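Local structure of Hpy188I (Helicobacter pylori, 3OQG) at residues A[26-32]-A[76-82]; A[71-77]-A[129-135]; A[159-164]-A[176-180]. The protein is a restriction endonuclease of the GIY-YIG family, which recognises a short pseudopalindromic DNA sequence and cuts it in a metal-dependent reaction. One frame throughout, in Å; residues are numbered along the deposited sequence.

Interaction 1. Residues A[26-32]-A[76-82]; sequences LKDEIDY and VIQGKIF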
loop_
_atom_site.group_PDB
_atom_site.type_symbol
_atom_site.label_atom_id
_atom_site.label_comp_id
_atom_site.label_asym_id
_atom_site.label_seq_id
_atom_site.Cartn_x
_atom_site.Cartn_y
_atom_site.Cartn_z
ATOM N N LEU A 26 12.380 -21.965 9.538
ATOM C CA LEU A 26 11.249 -21.663 10.412
ATOM C C LEU A 26 11.355 -22.265 11.808
ATOM O O LEU A 26 10.440 -22.144 12.592
ATOM C CB LEU A 26 9.964 -22.157 9.768
ATOM C CG LEU A 26 9.713 -21.606 8.355
ATOM C CD1 LEU A 26 8.428 -22.152 7.775
ATOM C CD2 LEU A 26 9.696 -20.085 8.316
ATOM N N LYS A 27 12.467 -22.904 12.127
ATOM C CA LYS A 27 12.520 -23.692 13.359
ATOM C C LYS A 27 12.351 -22.881 14.645
ATOM O O LYS A 27 11.903 -23.437 15.641
ATOM C CB LYS A 27 13.787 -24.532 13.404
ATOM C CG LYS A 27 15.049 -23.735 13.542
ATOM C CD LYS A 27 16.248 -24.673 13.647
ATOM C CE LYS A 27 17.503 -23.951 13.230
ATOM N NZ LYS A 27 17.813 -22.861 14.185
ATOM N N ASP A 28 12.663 -21.583 14.626
ATOM C CA ASP A 28 12.498 -20.724 15.819
ATOM C C ASP A 28 11.217 -19.901 15.792
ATOM O O ASP A 28 10.993 -19.049 16.662
ATOM C CB ASP A 28 13.684 -19.771 15.976
ATOM C CG ASP A 28 15.015 -20.496 16.123
ATOM O OD1 ASP A 28 15.060 -21.642 16.627
ATOM O OD2 ASP A 28 16.026 -19.885 15.721
ATOM N N GLU A 29 10.381 -20.135 14.791
ATOM C CA GLU A 29 9.099 -19.471 14.717
ATOM C C GLU A 29 8.095 -20.007 15.739
ATOM O O GLU A 29 8.334 -21.026 16.422
ATOM C CB GLU A 29 8.571 -19.543 13.280
ATOM C CG GLU A 29 9.494 -18.839 12.271
ATOM C CD GLU A 29 9.925 -17.463 12.768
ATOM O OE1 GLU A 29 9.051 -16.570 12.947
ATOM O OE2 GLU A 29 11.135 -17.285 13.004
ATOM N N ILE A 30 6.994 -19.274 15.871
ATOM C CA ILE A 30 5.936 -19.602 16.806
ATOM C C ILE A 30 4.977 -20.587 16.149
ATOM O O ILE A 30 4.574 -20.414 15.009
ATOM C CB ILE A 30 5.180 -18.327 17.262
ATOM C CG1 ILE A 30 6.154 -17.308 17.859
ATOM C CG2 ILE A 30 4.076 -18.643 18.251
ATOM C CD1 ILE A 30 7.024 -17.831 18.981
ATOM N N ASP A 31 4.610 -21.620 16.900
ATOM C CA ASP A 31 3.627 -22.579 16.454
ATOM C C ASP A 31 2.257 -21.903 16.371
ATOM O O ASP A 31 1.868 -21.189 17.293
ATOM C CB ASP A 31 3.516 -23.731 17.449
ATOM C CG ASP A 31 4.680 -24.712 17.377
ATOM O OD1 ASP A 31 5.488 -24.687 16.429
ATOM O OD2 ASP A 31 4.783 -25.546 18.304
ATOM N N TYR A 32 1.517 -22.158 15.292
ATOM C CA TYR A 32 0.143 -21.663 15.176
ATOM C C TYR A 32 -0.733 -22.111 16.370
ATOM O O TYR A 32 -1.606 -21.367 16.825
ATOM C CB TYR A 32 -0.502 -22.075 13.835
ATOM C CG TYR A 32 -1.844 -21.421 13.628
ATOM C CD1 TYR A 32 -1.933 -20.076 13.262
ATOM C CD2 TYR A 32 -3.019 -22.116 13.871
ATOM C CE1 TYR A 32 -3.154 -19.452 13.121
ATOM C CE2 TYR A 32 -4.257 -21.500 13.738
ATOM C CZ TYR A 32 -4.323 -20.167 13.363
ATOM O OH TYR A 32 -5.541 -19.552 13.217
ATOM N N VAL A 76 0.767 -20.258 7.566
ATOM C CA VAL A 76 1.342 -21.272 8.449
ATOM C C VAL A 76 1.964 -22.356 7.587
ATOM O O VAL A 76 1.329 -22.870 6.646
ATOM C CB VAL A 76 0.264 -21.852 9.387
ATOM C CG1 VAL A 76 0.837 -22.964 10.307
ATOM C CG2 VAL A 76 -0.348 -20.734 10.198
ATOM N N ILE A 77 3.194 -22.726 7.911
ATOM C CA ILE A 77 3.937 -23.734 7.151
ATOM C C ILE A 77 4.448 -24.778 8.130
ATOM O O ILE A 77 5.222 -24.457 9.038
ATOM C CB ILE A 77 5.127 -23.129 6.383
ATOM C CG1 ILE A 77 4.673 -21.975 5.491
ATOM C CG2 ILE A 77 5.874 -24.251 5.604
ATOM C CD1 ILE A 77 5.821 -21.231 4.784
ATOM N N GLN A 78 4.016 -26.022 7.947
ATOM C CA GLN A 78 4.330 -27.105 8.889
ATOM C C GLN A 78 4.160 -26.650 10.338
ATOM O O GLN A 78 5.058 -26.813 11.174
ATOM C CB GLN A 78 5.736 -27.650 8.635
ATOM C CG GLN A 78 5.836 -28.443 7.351
ATOM C CD GLN A 78 7.159 -29.160 7.206
ATOM O OE1 GLN A 78 7.874 -29.379 8.182
ATOM N NE2 GLN A 78 7.477 -29.557 5.982
ATOM N N GLY A 79 2.994 -26.073 10.615
ATOM C CA GLY A 79 2.637 -25.610 11.957
ATOM C C GLY A 79 3.225 -24.300 12.446
ATOM O O GLY A 79 2.812 -23.818 13.505
ATOM N N LYS A 80 4.182 -23.729 11.708
ATOM C CA LYS A 80 4.889 -22.510 12.122
ATOM C C LYS A 80 4.267 -21.266 11.475
ATOM O O LYS A 80 3.929 -21.290 10.303
ATOM C CB LYS A 80 6.379 -22.591 11.733
ATOM C CG LYS A 80 7.190 -23.627 12.505
ATOM C CD LYS A 80 7.234 -23.320 13.976
ATOM C CE LYS A 80 8.291 -24.127 14.709
ATOM N NZ LYS A 80 8.250 -23.874 16.192
ATOM N N ILE A 81 4.118 -20.195 12.256
ATOM C CA ILE A 81 3.624 -18.927 11.721
ATOM C C ILE A 81 4.731 -18.242 10.934
ATOM O O ILE A 81 5.746 -17.825 11.496
ATOM C CB ILE A 81 3.096 -18.009 12.835
ATOM C CG1 ILE A 81 1.868 -18.656 13.466
ATOM C CG2 ILE A 81 2.747 -16.603 12.278
ATOM C CD1 ILE A 81 1.324 -17.916 14.676
ATOM N N PHE A 82 4.531 -18.134 9.626
ATOM C CA PHE A 82 5.499 -17.501 8.738
ATOM C C PHE A 82 5.226 -15.999 8.656
ATOM O O PHE A 82 6.143 -15.209 8.661
ATOM C CB PHE A 82 5.419 -18.130 7.343
ATOM C CG PHE A 82 6.111 -17.344 6.283
ATOM C CD1 PHE A 82 7.487 -17.412 6.130
ATOM C CD2 PHE A 82 5.386 -16.500 5.447
ATOM C CE1 PHE A 82 8.146 -16.640 5.135
ATOM C CE2 PHE A 82 6.031 -15.759 4.435
ATOM C CZ PHE A 82 7.404 -15.841 4.278
HETATM O O HOH W 1 6.619 -16.972 14.051
#
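The beta hairpin of strands 71-77 and 80-87 of the GIY-YIG nuclease sheet, closed by a type I' turn from Ile77 to Lys80, is met at its outer edge by the N-terminal loop 26-32. The loop touches this edge through a single beta bridge, Asp31 with Lys80. Two nearly straight backbone bonds make it: Ile81 N gives its hydrogen to Ile30 O, and Tyr32 N gives its own to Gly79 O, each at 2.8 Å. Lys80 then reaches back over the loop. Its chain bends at CG (chi2 -63°) and runs extended from there, which carries NZ between two oxygens of the loop, Glu29 O at 2.9 Å and Asp31 OD1 also at 2.9 Å. The ammonium group lies above the carbonyl plane of Glu29 and above the carboxylate plane of Asp31, the second contact being a salt bridge.

Leu26 packs against the hairpin with both methyl groups. Its CD1 rests on Ile77 CB at 3.7 Å, while CD2 approaches the edge of the Phe82 ring. At the far end Tyr32 CD1 packs on Val76 CG2 at 3.5 Å, the Tyr32 side chain crossing that of Val76 at about a right angle, and Ile81 CG1 lies at the edge of the Tyr32 ring, near its plane. One water joins Ile30 N, Ile81 O and Glu29 OE1, and this carboxylate oxygen also accepts a bond from the backbone of Ile175 of the second subunit.

The two bonds of Lys80 tie the Asp31 carboxylate and the Glu29 carbonyl to one ammonium group, and probably limit the movement of this part of the loop; the pairing probably favours the ionised form of Asp31.

Interaction 2. Residues A[71-77]-A[129-135]; sequences LVYVFVI and VQVYAFF
Leu71 lays its CB over one face of the Phe135 ring, 4.0 Å from the centroid and displaced toward the rim, a CH-pi contact at one end of the antiparallel pair 71-77 and 129-134. These two strands are neighbours in the antiparallel sheet of the GIY-YIG nuclease, with 71-77 placed between 129-134 and 80-87. Three hydrogen-bonded pairs, Val72 with Phe134, Val74 with Tyr132 and Val76 with Gln130, alternate with the non-hydrogen-bonded pairs Tyr73 with Ala133 and Phe75 with Val131. All six bonds of the ladder are regular; Val74 N to Tyr132 O, at 2.8 Å, is representative.

On the face bearing Tyr73, Phe75 and Val131, the Phe75 side chain runs alongside Val131 and points the same way, its CE1 3.7 Å from Val131 CG2. Val131 CG1 lies at the edge of that ring, in its plane, and Val129 CG1 meets Phe75 CB at 3.8 Å. Tyr73 holds its CG between the backbone N and the carbonyl carbon (chi1 60°), and this rotation sets CE2 over a face of the Phe75 ring. The hydroxyl of Tyr73 is hydrogen-bonded to that of Tyr98, and a DNA phosphate packs against the side chain.

On the face carrying Val72, Val74, Val76 and Tyr132, Tyr32 stacks on the Tyr132 ring, and Phe134 meets the ring of Phe144 of the second subunit. Gln130, bent at its second torsion, sends NE2 to Glu46 OE2. Between the strands on this face, the Val76 and Tyr132 side chains cross at a slant, with Val76 CG2 3.8 Å from Tyr132 CD2.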
loop_
_atom_site.group_PDB
_atom_site.type_symbol
_atom_site.label_atom_id
_atom_site.label_comp_id
_atom_site.label_asym_id
_atom_site.label_seq_id
_atom_site.Cartn_x
_atom_site.Cartn_y
_atom_site.Cartn_z
ATOM N N LEU A 71 -9.704 -8.731 5.486
ATOM C CA LEU A 71 -9.320 -9.822 6.376
ATOM C C LEU A 71 -7.922 -9.602 6.953
ATOM O O LEU A 71 -7.082 -8.911 6.363
ATOM C CB LEU A 71 -9.345 -11.174 5.650
ATOM C CG LEU A 71 -8.319 -11.450 4.537
ATOM C CD1 LEU A 71 -8.122 -12.987 4.321
ATOM C CD2 LEU A 71 -8.777 -10.765 3.261
ATOM N N VAL A 72 -7.695 -10.205 8.110
ATOM C CA VAL A 72 -6.367 -10.486 8.594
ATOM C C VAL A 72 -6.103 -11.960 8.296
ATOM O O VAL A 72 -6.986 -12.814 8.467
ATOM C CB VAL A 72 -6.212 -10.189 10.100
ATOM C CG1 VAL A 72 -4.773 -10.462 10.548
ATOM C CG2 VAL A 72 -6.619 -8.756 10.411
ATOM N N TYR A 73 -4.907 -12.254 7.786
ATOM C CA TYR A 73 -4.521 -13.635 7.503
ATOM C C TYR A 73 -3.217 -14.031 8.165
ATOM O O TYR A 73 -2.375 -13.175 8.497
ATOM C CB TYR A 73 -4.449 -13.890 5.997
ATOM C CG TYR A 73 -3.452 -13.028 5.270
ATOM C CD1 TYR A 73 -3.845 -11.861 4.652
ATOM C CD2 TYR A 73 -2.108 -13.405 5.183
ATOM C CE1 TYR A 73 -2.915 -11.052 3.965
ATOM C CE2 TYR A 73 -1.191 -12.653 4.490
ATOM C CZ TYR A 73 -1.583 -11.475 3.896
ATOM O OH TYR A 73 -0.669 -10.706 3.237
ATOM N N VAL A 74 -3.069 -15.339 8.380
ATOM C CA VAL A 74 -1.862 -15.932 8.932
ATOM C C VAL A 74 -1.457 -17.054 7.998
ATOM O O VAL A 74 -2.276 -17.915 7.692
ATOM C CB VAL A 74 -2.087 -16.500 10.365
ATOM C CG1 VAL A 74 -0.737 -16.976 10.996
ATOM C CG2 VAL A 74 -2.785 -15.437 11.259
ATOM N N PHE A 75 -0.217 -16.997 7.515
ATOM C CA PHE A 75 0.397 -18.041 6.699
ATOM C C PHE A 75 1.132 -18.985 7.632
ATOM O O PHE A 75 2.032 -18.570 8.384
ATOM C CB PHE A 75 1.409 -17.437 5.719
ATOM C CG PHE A 75 0.802 -16.743 4.515
ATOM C CD1 PHE A 75 -0.577 -16.637 4.321
ATOM C CD2 PHE A 75 1.639 -16.158 3.574
ATOM C CE1 PHE A 75 -1.115 -16.021 3.183
ATOM C CE2 PHE A 75 1.107 -15.527 2.442
ATOM C CZ PHE A 75 -0.265 -15.450 2.259
ATOM N N VAL A 76 0.767 -20.258 7.566
ATOM C CA VAL A 76 1.342 -21.272 8.449
ATOM C C VAL A 76 1.964 -22.356 7.587
ATOM O O VAL A 76 1.329 -22.870 6.646
ATOM C CB VAL A 76 0.264 -21.852 9.387
ATOM C CG1 VAL A 76 0.837 -22.964 10.307
ATOM C CG2 VAL A 76 -0.348 -20.734 10.198
ATOM N N ILE A 77 3.194 -22.726 7.911
ATOM C CA ILE A 77 3.937 -23.734 7.151
ATOM C C ILE A 77 4.448 -24.778 8.130
ATOM O O ILE A 77 5.222 -24.457 9.038
ATOM C CB ILE A 77 5.127 -23.129 6.383
ATOM C CG1 ILE A 77 4.673 -21.975 5.491
ATOM C CG2 ILE A 77 5.874 -24.251 5.604
ATOM C CD1 ILE A 77 5.821 -21.231 4.784
ATOM N N VAL A 129 1.088 -24.064 2.053
ATOM C CA VAL A 129 0.895 -23.095 3.112
ATOM C C VAL A 129 -0.563 -23.065 3.510
ATOM O O VAL A 129 -1.434 -22.893 2.660
ATOM C CB VAL A 129 1.287 -21.674 2.628
ATOM C CG1 VAL A 129 1.131 -20.669 3.718
ATOM C CG2 VAL A 129 2.685 -21.675 2.051
ATOM N N GLN A 130 -0.848 -23.228 4.796
ATOM C CA GLN A 130 -2.193 -23.045 5.286
ATOM C C GLN A 130 -2.426 -21.562 5.558
ATOM O O GLN A 130 -1.574 -20.887 6.196
ATOM C CB GLN A 130 -2.459 -23.894 6.530
ATOM C CG GLN A 130 -2.536 -25.395 6.257
ATOM C CD GLN A 130 -1.200 -26.026 5.895
ATOM O OE1 GLN A 130 -0.222 -25.852 6.613
ATOM N NE2 GLN A 130 -1.143 -26.731 4.767
ATOM N N VAL A 131 -3.593 -21.072 5.137
ATOM C CA VAL A 131 -3.982 -19.691 5.345
ATOM C C VAL A 131 -5.202 -19.649 6.265
ATOM O O VAL A 131 -6.260 -20.120 5.901
ATOM C CB VAL A 131 -4.319 -18.947 4.054
ATOM C CG1 VAL A 131 -4.575 -17.451 4.347
ATOM C CG2 VAL A 131 -3.186 -19.117 3.025
ATOM N N TYR A 132 -5.003 -19.110 7.455
ATOM C CA TYR A 132 -6.089 -18.866 8.414
ATOM C C TYR A 132 -6.486 -17.407 8.353
ATOM O O TYR A 132 -5.632 -16.529 8.143
ATOM C CB TYR A 132 -5.654 -19.253 9.834
ATOM C CG TYR A 132 -5.321 -20.708 10.043
ATOM C CD1 TYR A 132 -6.269 -21.603 10.556
ATOM C CD2 TYR A 132 -4.055 -21.202 9.781
ATOM C CE1 TYR A 132 -5.960 -22.952 10.771
ATOM C CE2 TYR A 132 -3.763 -22.553 9.956
ATOM C CZ TYR A 132 -4.714 -23.417 10.474
ATOM O OH TYR A 132 -4.394 -24.741 10.697
ATOM N N ALA A 133 -7.777 -17.135 8.518
ATOM C CA ALA A 133 -8.280 -15.774 8.314
ATOM C C ALA A 133 -9.280 -15.347 9.357
ATOM O O ALA A 133 -10.027 -16.172 9.904
ATOM C CB ALA A 133 -8.922 -15.650 6.954
ATOM N N PHE A 134 -9.332 -14.033 9.544
ATOM C CA PHE A 134 -10.301 -13.358 10.402
ATOM C C PHE A 134 -10.857 -12.205 9.602
ATOM O O PHE A 134 -10.069 -11.414 9.059
ATOM C CB PHE A 134 -9.584 -12.827 11.630
ATOM C CG PHE A 134 -10.376 -11.800 12.397
ATOM C CD1 PHE A 134 -11.590 -12.130 12.966
ATOM C CD2 PHE A 134 -9.896 -10.498 12.546
ATOM C CE1 PHE A 134 -12.333 -11.183 13.671
ATOM C CE2 PHE A 134 -10.633 -9.555 13.256
ATOM C CZ PHE A 134 -11.850 -9.902 13.815
ATOM N N PHE A 135 -12.191 -12.118 9.499
ATOM C CA PHE A 135 -12.852 -11.058 8.744
ATOM C C PHE A 135 -13.523 -10.110 9.755
ATOM O O PHE A 135 -14.567 -10.458 10.316
ATOM C CB PHE A 135 -13.891 -11.629 7.772
ATOM C CG PHE A 135 -13.310 -12.472 6.678
ATOM C CD1 PHE A 135 -12.994 -11.909 5.450
ATOM C CD2 PHE A 135 -13.076 -13.824 6.871
ATOM C CE1 PHE A 135 -12.447 -12.675 4.442
ATOM C CE2 PHE A 135 -12.524 -14.598 5.860
ATOM C CZ PHE A 135 -12.209 -14.014 4.646
#

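Interaction 3. Residues A[159-164]-A[176-180]; sequences ENVILE and GCTQT. With NA (sodium ion), chain E; nucleotides of chain D; nucleotides of chain C.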
loop_
_atom_site.group_PDB
_atom_site.type_symbol
_atom_site.label_atom_id
_atom_site.label_comp_id
_atom_site.label_asym_id
_atom_site.label_seq_id
_atom_site.Cartn_x
_atom_site.Cartn_y
_atom_site.Cartn_z
ATOM N N GLU A 159 -11.434 8.901 -2.115
ATOM C CA GLU A 159 -10.597 9.085 -3.298
ATOM C C GLU A 159 -11.229 8.385 -4.503
ATOM O O GLU A 159 -11.226 8.919 -5.614
ATOM C CB GLU A 159 -9.223 8.496 -3.057
ATOM C CG GLU A 159 -8.303 8.453 -4.279
ATOM C CD GLU A 159 -7.214 7.435 -4.109
ATOM O OE1 GLU A 159 -7.505 6.224 -4.181
ATOM O OE2 GLU A 159 -6.052 7.819 -3.867
ATOM N N ASN A 160 -11.748 7.187 -4.267
ATOM C CA ASN A 160 -12.384 6.416 -5.327
ATOM C C ASN A 160 -13.630 7.098 -5.887
ATOM O O ASN A 160 -13.795 7.191 -7.108
ATOM C CB ASN A 160 -12.735 5.019 -4.825
ATOM C CG ASN A 160 -13.462 4.218 -5.859
ATOM O OD1 ASN A 160 -14.669 4.050 -5.773
ATOM N ND2 ASN A 160 -12.744 3.788 -6.883
ATOM N N VAL A 161 -14.500 7.562 -4.989
ATOM C CA VAL A 161 -15.723 8.255 -5.353
ATOM C C VAL A 161 -15.403 9.515 -6.159
ATOM O O VAL A 161 -16.006 9.782 -7.208
ATOM C CB VAL A 161 -16.555 8.612 -4.085
ATOM C CG1 VAL A 161 -17.714 9.534 -4.415
ATOM C CG2 VAL A 161 -17.077 7.333 -3.411
ATOM N N ILE A 162 -14.431 10.272 -5.661
ATOM C CA ILE A 162 -14.015 11.512 -6.300
ATOM C C ILE A 162 -13.420 11.260 -7.690
ATOM O O ILE A 162 -13.767 11.956 -8.638
ATOM C CB ILE A 162 -13.026 12.285 -5.387
ATOM C CG1 ILE A 162 -13.779 12.866 -4.191
ATOM C CG2 ILE A 162 -12.320 13.399 -6.159
ATOM C CD1 ILE A 162 -12.866 13.389 -3.054
ATOM N N LEU A 163 -12.544 10.271 -7.814
ATOM C CA LEU A 163 -11.863 9.989 -9.086
ATOM C C LEU A 163 -12.826 9.455 -10.143
ATOM O O LEU A 163 -12.763 9.818 -11.325
ATOM C CB LEU A 163 -10.728 8.977 -8.899
ATOM C CG LEU A 163 -9.293 9.482 -8.921
ATOM C CD1 LEU A 163 -8.334 8.274 -8.815
ATOM C CD2 LEU A 163 -9.004 10.293 -10.184
ATOM N N GLU A 164 -13.711 8.566 -9.719
ATOM C CA GLU A 164 -14.708 8.046 -10.648
ATOM C C GLU A 164 -15.654 9.170 -11.113
ATOM O O GLU A 164 -16.053 9.184 -12.270
ATOM C CB GLU A 164 -15.420 6.812 -10.076
ATOM C CG GLU A 164 -14.542 5.553 -10.208
ATOM C CD GLU A 164 -15.234 4.256 -9.841
ATOM O OE1 GLU A 164 -14.513 3.302 -9.467
ATOM O OE2 GLU A 164 -16.477 4.178 -9.931
ATOM N N GLY A 176 -0.979 12.520 -13.359
ATOM C CA GLY A 176 -0.224 11.849 -12.286
ATOM C C GLY A 176 -0.843 10.590 -11.702
ATOM O O GLY A 176 -0.236 9.966 -10.819
ATOM N N CYS A 177 -2.052 10.232 -12.149
ATOM C CA CYS A 177 -2.773 9.024 -11.726
ATOM C C CYS A 177 -2.796 7.974 -12.837
ATOM O O CYS A 177 -2.935 8.318 -14.015
ATOM C CB CYS A 177 -4.232 9.355 -11.396
ATOM S SG CYS A 177 -4.520 10.472 -10.006
ATOM N N THR A 178 -2.696 6.701 -12.444
ATOM C CA THR A 178 -2.939 5.545 -13.325
ATOM C C THR A 178 -4.058 4.641 -12.769
ATOM O O THR A 178 -4.984 4.309 -13.518
ATOM C CB THR A 178 -1.649 4.728 -13.571
ATOM O OG1 THR A 178 -0.654 5.593 -14.129
ATOM C CG2 THR A 178 -1.894 3.559 -14.516
ATOM N N GLN A 179 -3.977 4.263 -11.486
ATOM C CA GLN A 179 -5.075 3.528 -10.820
ATOM C C GLN A 179 -6.234 4.438 -10.468
ATOM O O GLN A 179 -6.061 5.650 -10.273
ATOM C CB GLN A 179 -4.652 2.893 -9.487
ATOM C CG GLN A 179 -3.450 1.973 -9.463
ATOM C CD GLN A 179 -3.271 1.144 -10.703
ATOM O OE1 GLN A 179 -3.606 1.559 -11.818
ATOM N NE2 GLN A 179 -2.709 -0.039 -10.523
ATOM N N THR A 180 -7.407 3.821 -10.341
ATOM C CA THR A 180 -8.589 4.482 -9.786
ATOM C C THR A 180 -8.862 3.892 -8.385
ATOM O O THR A 180 -9.616 4.466 -7.590
ATOM C CB THR A 180 -9.816 4.306 -10.728
ATOM O OG1 THR A 180 -10.855 5.224 -10.360
ATOM C CG2 THR A 180 -10.346 2.882 -10.682
ATOM O OXT THR A 180 -8.315 2.841 -7.994
HETATM NA NA NA E . -4.257 6.727 -4.811
ATOM P P DC D 4 3.412 1.441 -13.620
ATOM O OP1 DC D 4 3.096 2.560 -14.547
ATOM O OP2 DC D 4 4.717 1.414 -12.922
ATOM O "O5'" DC D 4 2.262 1.393 -12.531
ATOM C "C5'" DC D 4 0.911 1.196 -12.925
ATOM C "C4'" DC D 4 -0.010 1.533 -11.779
ATOM O "O4'" DC D 4 0.063 0.490 -10.773
ATOM C "C3'" DC D 4 0.403 2.815 -11.068
ATOM O "O3'" DC D 4 -0.726 3.450 -10.483
ATOM C "C2'" DC D 4 1.344 2.307 -9.991
ATOM C "C1'" DC D 4 0.673 0.997 -9.586
ATOM N N1 DC D 4 1.611 -0.028 -9.080
ATOM C C2 DC D 4 1.357 -0.630 -7.842
ATOM O O2 DC D 4 0.329 -0.316 -7.219
ATOM N N3 DC D 4 2.235 -1.542 -7.357
ATOM C C4 DC D 4 3.321 -1.863 -8.063
ATOM N N4 DC D 4 4.170 -2.752 -7.536
ATOM C C5 DC D 4 3.591 -1.283 -9.336
ATOM C C6 DC D 4 2.718 -0.378 -9.801
ATOM P P DA D 5 -0.574 4.937 -9.908
ATOM O OP1 DA D 5 -1.748 5.728 -10.339
ATOM O OP2 DA D 5 0.794 5.408 -10.235
ATOM O "O5'" DA D 5 -0.654 4.743 -8.333
ATOM C "C5'" DA D 5 -1.876 4.391 -7.694
ATOM C "C4'" DA D 5 -1.613 4.076 -6.242
ATOM O "O4'" DA D 5 -0.703 2.968 -6.164
ATOM C "C3'" DA D 5 -0.935 5.210 -5.474
ATOM O "O3'" DA D 5 -1.913 5.905 -4.698
ATOM C "C2'" DA D 5 0.091 4.513 -4.591
ATOM C "C1'" DA D 5 -0.073 3.030 -4.905
ATOM N N9 DA D 5 1.185 2.299 -5.005
ATOM C C8 DA D 5 2.055 2.251 -6.063
ATOM N N7 DA D 5 3.105 1.500 -5.850
ATOM C C5 DA D 5 2.916 1.024 -4.557
ATOM C C6 DA D 5 3.685 0.184 -3.735
ATOM N N6 DA D 5 4.851 -0.348 -4.104
ATOM N N1 DA D 5 3.208 -0.090 -2.499
ATOM C C2 DA D 5 2.040 0.454 -2.126
ATOM N N3 DA D 5 1.233 1.261 -2.807
ATOM C C4 DA D 5 1.736 1.507 -4.029
ATOM P P DA C 8 -7.641 -1.624 -5.026
ATOM O OP1 DA C 8 -8.489 -0.398 -4.973
ATOM O OP2 DA C 8 -8.235 -2.938 -4.670
ATOM O "O5'" DA C 8 -7.005 -1.706 -6.478
ATOM C "C5'" DA C 8 -6.212 -0.628 -6.959
ATOM C "C4'" DA C 8 -5.541 -1.014 -8.251
ATOM O "O4'" DA C 8 -4.700 -2.160 -8.047
ATOM C "C3'" DA C 8 -6.501 -1.400 -9.375
ATOM O "O3'" DA C 8 -6.592 -0.300 -10.289
ATOM C "C2'" DA C 8 -5.865 -2.631 -10.007
ATOM C "C1'" DA C 8 -4.520 -2.758 -9.307
ATOM N N9 DA C 8 -4.057 -4.128 -9.092
ATOM C C8 DA C 8 -4.528 -5.067 -8.203
ATOM N N7 DA C 8 -3.880 -6.210 -8.251
ATOM C C5 DA C 8 -2.926 -6.010 -9.240
ATOM C C6 DA C 8 -1.929 -6.842 -9.774
ATOM N N6 DA C 8 -1.708 -8.097 -9.358
ATOM N N1 DA C 8 -1.156 -6.341 -10.760
ATOM C C2 DA C 8 -1.375 -5.083 -11.173
ATOM N N3 DA C 8 -2.271 -4.200 -10.742
ATOM C C4 DA C 8 -3.026 -4.732 -9.764
HETATM O O HOH W 2 -8.820 4.090 -4.625
HETATM O O HOH W 3 -5.058 4.656 -4.030
HETATM O O HOH W 4 -4.986 5.369 -6.881
HETATM O O HOH W 5 -3.599 8.179 -6.578
#
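Asn160 and Glu159 leave helix 154-170 in different directions: Asn160 bonds the C-terminal carboxylate of Thr180 directly, whereas Glu159 reaches it through a water. The amide of Asn160 has Thr180 O almost in its own plane, and ND2 meets that oxygen at 3.3 Å from well above the plane of the terminal carboxylate. The same ND2 also donates to Glu164 OE1, one helical turn on, at 3.2 Å. Beyond them Leu163 aims at the tail, its CD1 3.9 Å from Thr180 CA. The Glu164 and Thr180 side chains cross at about a right angle, Glu164 CG lying 3.7 Å from Thr180 OG1, a hydroxyl buried here with no polar partner in the model.

Glu159 stretches farther, with CG anti to the backbone N (chi1 172°), and divides its carboxylate between two tasks. OE2 binds a sodium ion at 2.3 Å and is hydrogen-bonded to His86 ND1 of the second subunit. OE1 takes a hydrogen from the water that also donates to Thr180 O. DA5 O3' of chain D also binds the sodium ion, at 2.5 Å. The tail grips the DNA backbone: Gln179 N donates to DA5 OP1 of chain D at 2.9 Å.

Sodium here occupies a site built from Glu159, DNA and water, consistent with the calcium site seen in this protein. The terminal carboxylate is thus linked, through one water, to the glutamate that binds the metal, and the tail joins helix and DNA around the site.

Overall arrangement
Read from the N terminus, interaction 1 comes first: loop 26-32 closes on hairpin 76-82, bringing the chain back after strands 42-50 and 55-60 have been laid down. Interaction 2 joins strand 71-77 to strand 129-134 across the intervening strand 80-87 and three helices. The two cross along the chain, share Val76 and Ile77, and touch directly, with Phe82 N close to Phe75 O, so the N-terminal loop is joined to the sheet at the hairpin end. Interaction 3 follows in series, a short closure in which the C-terminal tail folds back on helix 154-170, about 17 Å from interaction 2 at the nearest atoms and on the opposite side of the chain's centre. All three touch the second subunit.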